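Local coordinates for probable fimbrial chaperone YadV (Escherichia coli K-12, PDB 5GHU), which probably acts as a periplasmic chaperone for pilin subunits in the assembly of fimbriae that could contribute to adhesion to various surfaces, at residues Q16-V21 / T69-Y74; D83-F88 / P158-F163; P176-M181 / K191-N196. All blocks are in the same frame, centred on the assembly; numbering follows the deposited sequence. Where two conformers were deposited one is given.

From the N terminus, contact 1 comes first: 16-21 and 69-74 close a 47-residue loop holding strands 31-38 and 53-62, and they pair as neighbouring strands of the immunoglobulin-like N-terminal domain. Contact 2 opens nine residues later, where 83-88 leads into strand 86-95 of the same domain, and closes at 158-163, so it ties the N-terminal domain to the C-terminal one. Contact 3, 176-181 with 191-196, closes a short loop within the C-terminal domain. The three loops run in series, none inside another. Contacts 2 and 3 touch where residues 161-163 pack against 179-181, whereas contacts 1 and 3 have centres about 36 Å apart.

Contact 1: Q16-V21 / T69-Y74; sequences QKSVNV and TIKLMY
Val19 and Leu72 face each other as an antiparallel hydrogen-bonded pair: Val19 N gives to Leu72 O at 2.9 Å, and Leu72 N returns the bond to Val19 O at 2.7 Å, with 170° at the hydrogen. Two residues on, Val21 and Ile70 repeat the arrangement, the bond from Ile70 N to Val21 O being nearly straight (176°). Between them lies the non-hydrogen-bonded pair Asn20 and Lys71. On the face carrying Val19, Val21, Ile70 and Leu72, methyl CG2 of Val21 meets CD1 of Leu72 at 3.5 Å. The opposite face carries Asn20, whose CB packs on CG2 of Thr69 at 3.5 Å; Thr69 CG2 lies anti to its own backbone N, while OG1, beside that N, bonds Arg22. Strands 19-25 and 67-74 are neighbours in the immunoglobulin-like beta sandwich of the PapD-type N-terminal domain. Beside Ser18 runs the Lys71 chain, CG to Ser18 CB at 3.7 Å. The carbonyl of Lys17 approaches the Met73 side chain, its O 3.3 Å from CG, and a water donates to both Lys17 O and Tyr74 O, bridging the two backbones beyond the Val19-Leu72 pair. Further out, Phe90 of strand 86-95 touches both Val21 and Leu72, Val10 packs on Val21, and strand 53-62 flanks 69-74 through backbone hydrogen bonds between Lys71 and Thr56 and between Met73 and Thr54.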
loop_
_atom_site.group_PDB
_atom_site.type_symbol
_atom_site.label_atom_id
_atom_site.label_comp_id
_atom_site.label_asym_id
_atom_site.label_seq_id
_atom_site.Cartn_x
_atom_site.Cartn_y
_atom_site.Cartn_z
ATOM N N GLN A 16 1.300 19.677 2.160
ATOM C CA GLN A 16 -0.116 19.881 1.812
ATOM C C GLN A 16 -1.011 20.045 3.035
ATOM O O GLN A 16 -0.927 19.253 3.985
ATOM C CB GLN A 16 -0.620 18.685 0.979
ATOM C CG GLN A 16 0.062 18.641 -0.407
ATOM C CD GLN A 16 -0.268 19.959 -1.190
ATOM O OE1 GLN A 16 -1.375 20.128 -1.727
ATOM N NE2 GLN A 16 0.677 20.913 -1.187
ATOM N N LYS A 17 -1.881 21.040 3.002
ATOM C CA LYS A 17 -2.774 21.281 4.124
ATOM C C LYS A 17 -3.815 20.170 4.172
ATOM O O LYS A 17 -4.272 19.773 5.237
ATOM C CB LYS A 17 -3.403 22.682 3.984
ATOM C CG LYS A 17 -4.564 22.947 4.902
ATOM C CD LYS A 17 -4.109 23.181 6.344
ATOM C CE LYS A 17 -5.234 23.792 7.173
ATOM N NZ LYS A 17 -5.804 24.968 6.480
ATOM N N SER A 18 -4.160 19.627 3.010
ATOM C CA SER A 18 -5.044 18.468 2.934
ATOM C C SER A 18 -4.902 17.816 1.567
ATOM O O SER A 18 -4.269 18.385 0.659
ATOM C CB SER A 18 -6.501 18.878 3.175
ATOM O OG SER A 18 -6.904 19.736 2.132
ATOM N N VAL A 19 -5.479 16.625 1.436
ATOM C CA VAL A 19 -5.514 15.867 0.197
ATOM C C VAL A 19 -6.938 15.323 -0.004
ATOM O O VAL A 19 -7.582 14.935 0.981
ATOM C CB VAL A 19 -4.497 14.713 0.258
ATOM C CG1 VAL A 19 -4.670 13.738 -0.871
ATOM C CG2 VAL A 19 -3.095 15.270 0.335
ATOM N N ASN A 20 -7.426 15.269 -1.247
ATOM C CA ASN A 20 -8.782 14.771 -1.477
ATOM C C ASN A 20 -8.767 13.359 -2.024
ATOM O O ASN A 20 -7.853 12.962 -2.793
ATOM C CB ASN A 20 -9.562 15.675 -2.435
ATOM C CG ASN A 20 -9.877 17.026 -1.848
ATOM O OD1 ASN A 20 -10.020 17.190 -0.638
ATOM N ND2 ASN A 20 -10.034 18.015 -2.728
ATOM N N VAL A 21 -9.753 12.572 -1.623
ATOM C CA VAL A 21 -9.934 11.241 -2.202
ATOM C C VAL A 21 -11.376 11.162 -2.657
ATOM O O VAL A 21 -12.266 11.552 -1.917
ATOM C CB VAL A 21 -9.678 10.125 -1.169
ATOM C CG1 VAL A 21 -9.995 8.762 -1.772
ATOM C CG2 VAL A 21 -8.227 10.177 -0.721
ATOM N N THR A 69 -16.481 13.634 -2.401
ATOM C CA THR A 69 -15.066 13.830 -2.132
ATOM C C THR A 69 -14.808 13.860 -0.632
ATOM O O THR A 69 -15.504 14.550 0.104
ATOM C CB THR A 69 -14.574 15.114 -2.764
ATOM O OG1 THR A 69 -14.736 14.977 -4.168
ATOM C CG2 THR A 69 -13.080 15.309 -2.483
ATOM N N ILE A 70 -13.780 13.109 -0.195
ATOM C CA ILE A 70 -13.402 13.078 1.218
ATOM C C ILE A 70 -12.114 13.876 1.364
ATOM O O ILE A 70 -11.155 13.625 0.666
ATOM C CB ILE A 70 -13.181 11.641 1.722
ATOM C CG1 ILE A 70 -14.436 10.798 1.451
ATOM C CG2 ILE A 70 -12.789 11.612 3.219
ATOM C CD1 ILE A 70 -15.744 11.264 2.156
ATOM N N LYS A 71 -12.079 14.793 2.310
ATOM C CA LYS A 71 -10.883 15.587 2.519
ATOM C C LYS A 71 -10.081 14.958 3.661
ATOM O O LYS A 71 -10.596 14.754 4.778
ATOM C CB LYS A 71 -11.272 17.052 2.834
ATOM C CG LYS A 71 -10.112 17.903 3.367
ATOM C CD LYS A 71 -10.537 19.340 3.604
ATOM C CE LYS A 71 -10.719 20.076 2.286
ATOM N NZ LYS A 71 -11.004 21.531 2.487
ATOM N N LEU A 72 -8.821 14.635 3.393
ATOM C CA LEU A 72 -7.962 14.042 4.416
ATOM C C LEU A 72 -7.014 15.118 4.882
ATOM O O LEU A 72 -6.410 15.813 4.065
ATOM C CB LEU A 72 -7.186 12.850 3.874
ATOM C CG LEU A 72 -8.045 11.792 3.206
ATOM C CD1 LEU A 72 -7.086 10.738 2.559
ATOM C CD2 LEU A 72 -9.054 11.158 4.200
ATOM N N MET A 73 -6.887 15.275 6.189
ATOM C CA MET A 73 -6.133 16.404 6.709
ATOM C C MET A 73 -5.214 15.999 7.864
ATOM O O MET A 73 -5.674 15.437 8.851
ATOM C CB MET A 73 -7.082 17.498 7.158
ATOM C CG MET A 73 -6.340 18.718 7.529
ATOM S SD MET A 73 -7.414 20.119 7.898
ATOM C CE MET A 73 -8.369 20.339 6.417
ATOM N N TYR A 74 -3.915 16.267 7.739
ATOM C CA TYR A 74 -2.948 16.002 8.814
ATOM C C TYR A 74 -3.130 17.019 9.943
ATOM O O TYR A 74 -3.280 18.199 9.700
ATOM C CB TYR A 74 -1.517 16.041 8.265
ATOM C CG TYR A 74 -0.385 15.857 9.273
ATOM C CD1 TYR A 74 -0.198 14.651 9.933
ATOM C CD2 TYR A 74 0.527 16.889 9.516
ATOM C CE1 TYR A 74 0.853 14.483 10.854
ATOM C CE2 TYR A 74 1.581 16.735 10.424
ATOM C CZ TYR A 74 1.751 15.526 11.079
ATOM O OH TYR A 74 2.798 15.375 11.978
HETATM O O HOH W 1 -2.998 20.111 7.664
#

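Contact 2: D83-F88 / P158-F163; sequences DRESVF and PYYVSF
Glu85 OE1 accepts from Tyr160 N at 2.8 Å and from a water that also donates to Tyr160 O, so OE1 holds the Tyr160 amide directly and is linked to its carbonyl through the water. The bond joins the two immunoglobulin-like domains of a PapD-type chaperone, with 83-88 entering strand 86-95 of the first and 158-163 belonging to a loop of the second. The amide of Tyr160 reaches OE1 on its anti side, 27° out of the carboxylate plane and with 149° at the hydrogen, a clearly bent bond. OE2 forms a salt bridge with Arg123, which would probably help keep Glu85 charged. The side chain arrives here because it is extended beyond CG (chi2 -172°), bringing its carboxylate to the edge of the Tyr159 ring, with OE2 3.6 Å from CD1. Glu85 N binds Pro158 O at 2.9 Å, giving the residue a second direct hold on the loop through its backbone. Before it, Arg84 grips Asp83 side-on in a salt bridge, NE to OD1 and NH2 to OD2. The Tyr160 ring has Glu85 OE1 at its edge and Val87 over one face, and it also meets Phe121 of strand 114-123. Val87 CB stands 4.0 Å from the ring centroid in a CH-pi contact offset toward the rim, while its methyl CG1 lies 3.5 Å from Tyr160 CZ.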
loop_
_atom_site.group_PDB
_atom_site.type_symbol
_atom_site.label_atom_id
_atom_site.label_comp_id
_atom_site.label_asym_id
_atom_site.label_seq_id
_atom_site.Cartn_x
_atom_site.Cartn_y
_atom_site.Cartn_z
ATOM N N ASP A 83 12.147 11.831 8.406
ATOM C CA ASP A 83 13.218 11.253 7.614
ATOM C C ASP A 83 12.806 10.020 6.834
ATOM O O ASP A 83 13.660 9.375 6.257
ATOM C CB ASP A 83 14.386 10.833 8.518
ATOM C CG ASP A 83 14.005 9.777 9.510
ATOM O OD1 ASP A 83 12.809 9.427 9.717
ATOM O OD2 ASP A 83 14.958 9.247 10.153
ATOM N N ARG A 84 11.507 9.771 6.767
ATOM C CA ARG A 84 11.028 8.570 6.057
ATOM C C ARG A 84 9.555 8.670 5.916
ATOM O O ARG A 84 8.913 9.425 6.629
ATOM C CB ARG A 84 11.400 7.304 6.869
ATOM C CG ARG A 84 10.609 7.159 8.182
ATOM C CD ARG A 84 11.283 6.086 9.060
ATOM N NE ARG A 84 12.537 6.589 9.599
ATOM C CZ ARG A 84 13.467 5.816 10.160
ATOM N NH1 ARG A 84 13.271 4.493 10.236
ATOM N NH2 ARG A 84 14.587 6.357 10.636
ATOM N N GLU A 85 9.001 7.908 4.989
ATOM C CA GLU A 85 7.547 7.798 4.854
ATOM C C GLU A 85 6.935 7.076 6.045
ATOM O O GLU A 85 7.582 6.254 6.754
ATOM C CB GLU A 85 7.203 6.985 3.610
ATOM C CG GLU A 85 7.499 7.747 2.300
ATOM C CD GLU A 85 6.946 6.960 1.116
ATOM O OE1 GLU A 85 6.951 5.681 1.071
ATOM O OE2 GLU A 85 6.475 7.653 0.192
ATOM N N SER A 86 5.658 7.418 6.277
ATOM C CA SER A 86 4.803 6.679 7.245
ATOM C C SER A 86 3.584 6.185 6.498
ATOM O O SER A 86 3.051 6.881 5.665
ATOM C CB SER A 86 4.341 7.582 8.399
ATOM O OG SER A 86 5.415 7.917 9.234
ATOM N N VAL A 87 3.088 5.003 6.813
ATOM C CA VAL A 87 1.945 4.470 6.109
ATOM C C VAL A 87 0.739 4.347 7.050
ATOM O O VAL A 87 0.846 4.018 8.265
ATOM C CB VAL A 87 2.243 3.073 5.458
ATOM C CG1 VAL A 87 2.423 1.953 6.543
ATOM C CG2 VAL A 87 1.155 2.699 4.439
ATOM N N PHE A 88 -0.416 4.639 6.445
ATOM C CA PHE A 88 -1.724 4.529 7.105
ATOM C C PHE A 88 -2.698 3.863 6.182
ATOM O O PHE A 88 -2.406 3.635 4.993
ATOM C CB PHE A 88 -2.236 5.924 7.548
ATOM C CG PHE A 88 -1.281 6.607 8.450
ATOM C CD1 PHE A 88 -0.226 7.358 7.942
ATOM C CD2 PHE A 88 -1.399 6.467 9.813
ATOM C CE1 PHE A 88 0.679 7.933 8.806
ATOM C CE2 PHE A 88 -0.461 7.054 10.669
ATOM C CZ PHE A 88 0.572 7.795 10.118
ATOM N N PRO A 158 14.325 5.772 2.243
ATOM C CA PRO A 158 13.236 6.311 3.102
ATOM C C PRO A 158 11.827 6.098 2.616
ATOM O O PRO A 158 10.900 6.649 3.193
ATOM C CB PRO A 158 13.538 7.829 3.133
ATOM C CG PRO A 158 14.239 8.065 1.758
ATOM C CD PRO A 158 15.106 6.817 1.540
ATOM N N TYR A 159 11.653 5.250 1.595
ATOM C CA TYR A 159 10.354 4.986 0.997
ATOM C C TYR A 159 9.887 3.557 1.218
ATOM O O TYR A 159 10.706 2.621 1.217
ATOM C CB TYR A 159 10.402 5.210 -0.535
ATOM C CG TYR A 159 10.866 6.590 -0.920
ATOM C CD1 TYR A 159 9.985 7.663 -0.769
ATOM C CD2 TYR A 159 12.153 6.808 -1.430
ATOM C CE1 TYR A 159 10.389 8.967 -1.147
ATOM C CE2 TYR A 159 12.560 8.123 -1.849
ATOM C CZ TYR A 159 11.650 9.165 -1.688
ATOM O OH TYR A 159 11.977 10.488 -2.015
ATOM N N TYR A 160 8.593 3.402 1.421
ATOM C CA TYR A 160 8.024 2.055 1.300
ATOM C C TYR A 160 8.215 1.538 -0.108
ATOM O O TYR A 160 8.151 2.303 -1.108
ATOM C CB TYR A 160 6.504 2.037 1.615
ATOM C CG TYR A 160 6.216 2.261 3.055
ATOM C CD1 TYR A 160 6.198 3.538 3.613
ATOM C CD2 TYR A 160 6.063 1.187 3.885
ATOM C CE1 TYR A 160 5.970 3.720 4.970
ATOM C CE2 TYR A 160 5.834 1.382 5.291
ATOM C CZ TYR A 160 5.787 2.662 5.777
ATOM O OH TYR A 160 5.596 2.832 7.143
ATOM N N VAL A 161 8.361 0.208 -0.188
ATOM C CA VAL A 161 8.182 -0.485 -1.476
ATOM C C VAL A 161 7.055 -1.484 -1.346
ATOM O O VAL A 161 7.001 -2.275 -0.396
ATOM C CB VAL A 161 9.459 -1.207 -1.965
ATOM C CG1 VAL A 161 9.167 -2.003 -3.275
ATOM C CG2 VAL A 161 10.584 -0.180 -2.245
ATOM N N SER A 162 6.118 -1.418 -2.322
ATOM C CA SER A 162 4.923 -2.287 -2.352
ATOM C C SER A 162 4.974 -3.089 -3.645
ATOM O O SER A 162 5.455 -2.568 -4.654
ATOM C CB SER A 162 3.642 -1.444 -2.375
ATOM O OG SER A 162 3.506 -0.652 -1.164
ATOM N N PHE A 163 4.458 -4.313 -3.614
ATOM C CA PHE A 163 4.510 -5.160 -4.824
ATOM C C PHE A 163 3.148 -5.673 -5.243
ATOM O O PHE A 163 2.281 -5.976 -4.401
ATOM C CB PHE A 163 5.372 -6.425 -4.567
ATOM C CG PHE A 163 6.787 -6.140 -4.090
ATOM C CD1 PHE A 163 7.046 -6.019 -2.738
ATOM C CD2 PHE A 163 7.810 -5.964 -4.993
ATOM C CE1 PHE A 163 8.369 -5.740 -2.271
ATOM C CE2 PHE A 163 9.141 -5.752 -4.579
ATOM C CZ PHE A 163 9.422 -5.646 -3.190
HETATM O O HOH W 2 6.269 4.444 -1.337
HETATM O O HOH W 3 7.727 4.522 8.806
#

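Contact 3: P176-M181 / K191-N196; sequences PIDVKM and KVNGLN
The carboxamide of Asn193 reaches across to 176-181 and uses ND2 twice, giving to Asp178 OD1 at 2.6 Å and to Pro176 O at 3.1 Å. Its CG stands beside the backbone N, and chi2 of -87° turns the amide so that both acceptors lie close to its plane. Each acceptor is nevertheless met from above its own plane: ND2 sits 63° out of the Asp178 carboxylate and well above the Pro176 carbonyl plane. Pro176 O also accepts from Asn193 N, almost in line with its C=O, and is therefore gripped by main chain and side chain of one residue. Asp178 and Lys191 point the same way side by side, CB of Lys191 lying 3.7 Å from OD2 of Asp178. Their backbones join through Asp178 N to Lys191 O at 2.9 Å, and a water links Asp178 O with Lys191 N. Asp178 centres an inverse gamma turn, and Val192 to Leu195 form a type II beta turn. The direct backbone bonds, on either side of a single bridge between Ile177 and Val192, hold the exits of strands 173-176 and 186-191 together; these strands belong to different sheets of the C-terminal domain, and Ile177 and Val192 both rest on Leu151 of strand 150-155.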
loop_
_atom_site.group_PDB
_atom_site.type_symbol
_atom_site.label_atom_id
_atom_site.label_comp_id
_atom_site.label_asym_id
_atom_site.label_seq_id
_atom_site.Cartn_x
_atom_site.Cartn_y
_atom_site.Cartn_z
ATOM N N PRO A 176 6.709 -18.541 -7.267
ATOM C CA PRO A 176 6.147 -17.270 -6.815
ATOM C C PRO A 176 6.655 -16.912 -5.440
ATOM O O PRO A 176 6.774 -17.800 -4.596
ATOM C CB PRO A 176 4.668 -17.522 -6.745
ATOM C CG PRO A 176 4.443 -18.615 -7.778
ATOM C CD PRO A 176 5.668 -19.482 -7.711
ATOM N N ILE A 177 6.916 -15.621 -5.251
ATOM C CA ILE A 177 7.250 -15.084 -3.939
ATOM C C ILE A 177 5.984 -14.536 -3.272
ATOM O O ILE A 177 5.226 -13.828 -3.913
ATOM C CB ILE A 177 8.266 -13.967 -4.101
ATOM C CG1 ILE A 177 9.563 -14.554 -4.699
ATOM C CG2 ILE A 177 8.520 -13.287 -2.711
ATOM C CD1 ILE A 177 10.556 -13.514 -5.218
ATOM N N ASP A 178 5.777 -14.831 -1.989
ATOM C CA ASP A 178 4.721 -14.185 -1.204
ATOM C C ASP A 178 5.181 -12.771 -0.869
ATOM O O ASP A 178 5.666 -12.500 0.249
ATOM C CB ASP A 178 4.421 -14.957 0.096
ATOM C CG ASP A 178 3.737 -16.287 -0.147
ATOM O OD1 ASP A 178 3.232 -16.553 -1.261
ATOM O OD2 ASP A 178 3.679 -17.069 0.831
ATOM N N VAL A 179 5.097 -11.893 -1.855
ATOM C CA VAL A 179 5.612 -10.528 -1.674
ATOM C C VAL A 179 4.892 -9.798 -0.551
ATOM O O VAL A 179 3.691 -9.988 -0.334
ATOM C CB VAL A 179 5.517 -9.715 -2.971
ATOM C CG1 VAL A 179 6.531 -10.274 -4.018
ATOM C CG2 VAL A 179 4.080 -9.707 -3.519
ATOM N N LYS A 180 5.650 -8.941 0.139
ATOM C CA LYS A 180 5.128 -8.135 1.253
ATOM C C LYS A 180 5.643 -6.745 1.044
ATOM O O LYS A 180 6.738 -6.560 0.539
ATOM C CB LYS A 180 5.665 -8.615 2.616
ATOM C CG LYS A 180 5.218 -10.011 3.062
ATOM C CD LYS A 180 5.973 -10.246 4.373
ATOM C CE LYS A 180 5.875 -11.658 4.939
ATOM N NZ LYS A 180 6.818 -11.724 6.096
ATOM N N MET A 181 4.866 -5.772 1.540
ATOM C CA MET A 181 5.385 -4.411 1.596
ATOM C C MET A 181 6.602 -4.332 2.517
ATOM O O MET A 181 6.616 -4.962 3.593
ATOM C CB MET A 181 4.257 -3.463 2.062
ATOM C CG MET A 181 4.771 -2.044 2.108
ATOM S SD MET A 181 3.385 -0.828 2.324
ATOM C CE MET A 181 2.786 -1.269 3.925
ATOM N N LYS A 191 8.434 -15.404 1.773
ATOM C CA LYS A 191 8.422 -16.832 1.474
ATOM C C LYS A 191 8.507 -17.095 -0.047
ATOM O O LYS A 191 7.977 -16.329 -0.854
ATOM C CB LYS A 191 7.149 -17.475 2.039
ATOM C CG LYS A 191 7.177 -17.619 3.559
ATOM C CD LYS A 191 6.019 -18.489 4.084
ATOM C CE LYS A 191 5.907 -19.797 3.286
ATOM N NZ LYS A 191 5.008 -20.839 3.899
ATOM N N VAL A 192 9.202 -18.170 -0.420
ATOM C CA VAL A 192 9.240 -18.624 -1.831
ATOM C C VAL A 192 8.434 -19.911 -1.899
ATOM O O VAL A 192 8.753 -20.895 -1.225
ATOM C CB VAL A 192 10.678 -18.860 -2.355
ATOM C CG1 VAL A 192 10.660 -19.336 -3.836
ATOM C CG2 VAL A 192 11.512 -17.570 -2.245
ATOM N N ASN A 193 7.373 -19.891 -2.685
ATOM C CA ASN A 193 6.466 -21.037 -2.759
ATOM C C ASN A 193 6.974 -22.163 -3.627
ATOM O O ASN A 193 7.356 -21.956 -4.768
ATOM C CB ASN A 193 5.105 -20.601 -3.266
ATOM C CG ASN A 193 4.411 -19.679 -2.319
ATOM O OD1 ASN A 193 3.710 -20.115 -1.406
ATOM N ND2 ASN A 193 4.616 -18.402 -2.506
ATOM N N GLY A 194 6.963 -23.366 -3.075
ATOM C CA GLY A 194 7.175 -24.553 -3.888
ATOM C C GLY A 194 8.630 -24.887 -4.089
ATOM O O GLY A 194 8.970 -25.682 -4.949
ATOM N N LEU A 195 9.485 -24.271 -3.298
ATOM C CA LEU A 195 10.921 -24.472 -3.398
ATOM C C LEU A 195 11.488 -24.899 -2.053
ATOM O O LEU A 195 11.333 -24.188 -1.048
ATOM C CB LEU A 195 11.613 -23.192 -3.856
ATOM C CG LEU A 195 13.134 -23.297 -3.927
ATOM C CD1 LEU A 195 13.572 -24.357 -4.927
ATOM C CD2 LEU A 195 13.719 -21.934 -4.295
ATOM N N ASN A 196 12.167 -26.038 -2.045
ATOM C CA ASN A 196 12.674 -26.616 -0.803
ATOM C C ASN A 196 13.837 -25.835 -0.192
ATOM O O ASN A 196 13.812 -25.506 0.994
ATOM C CB ASN A 196 13.093 -28.071 -1.039
HETATM O O HOH W 4 6.168 -13.877 2.640
#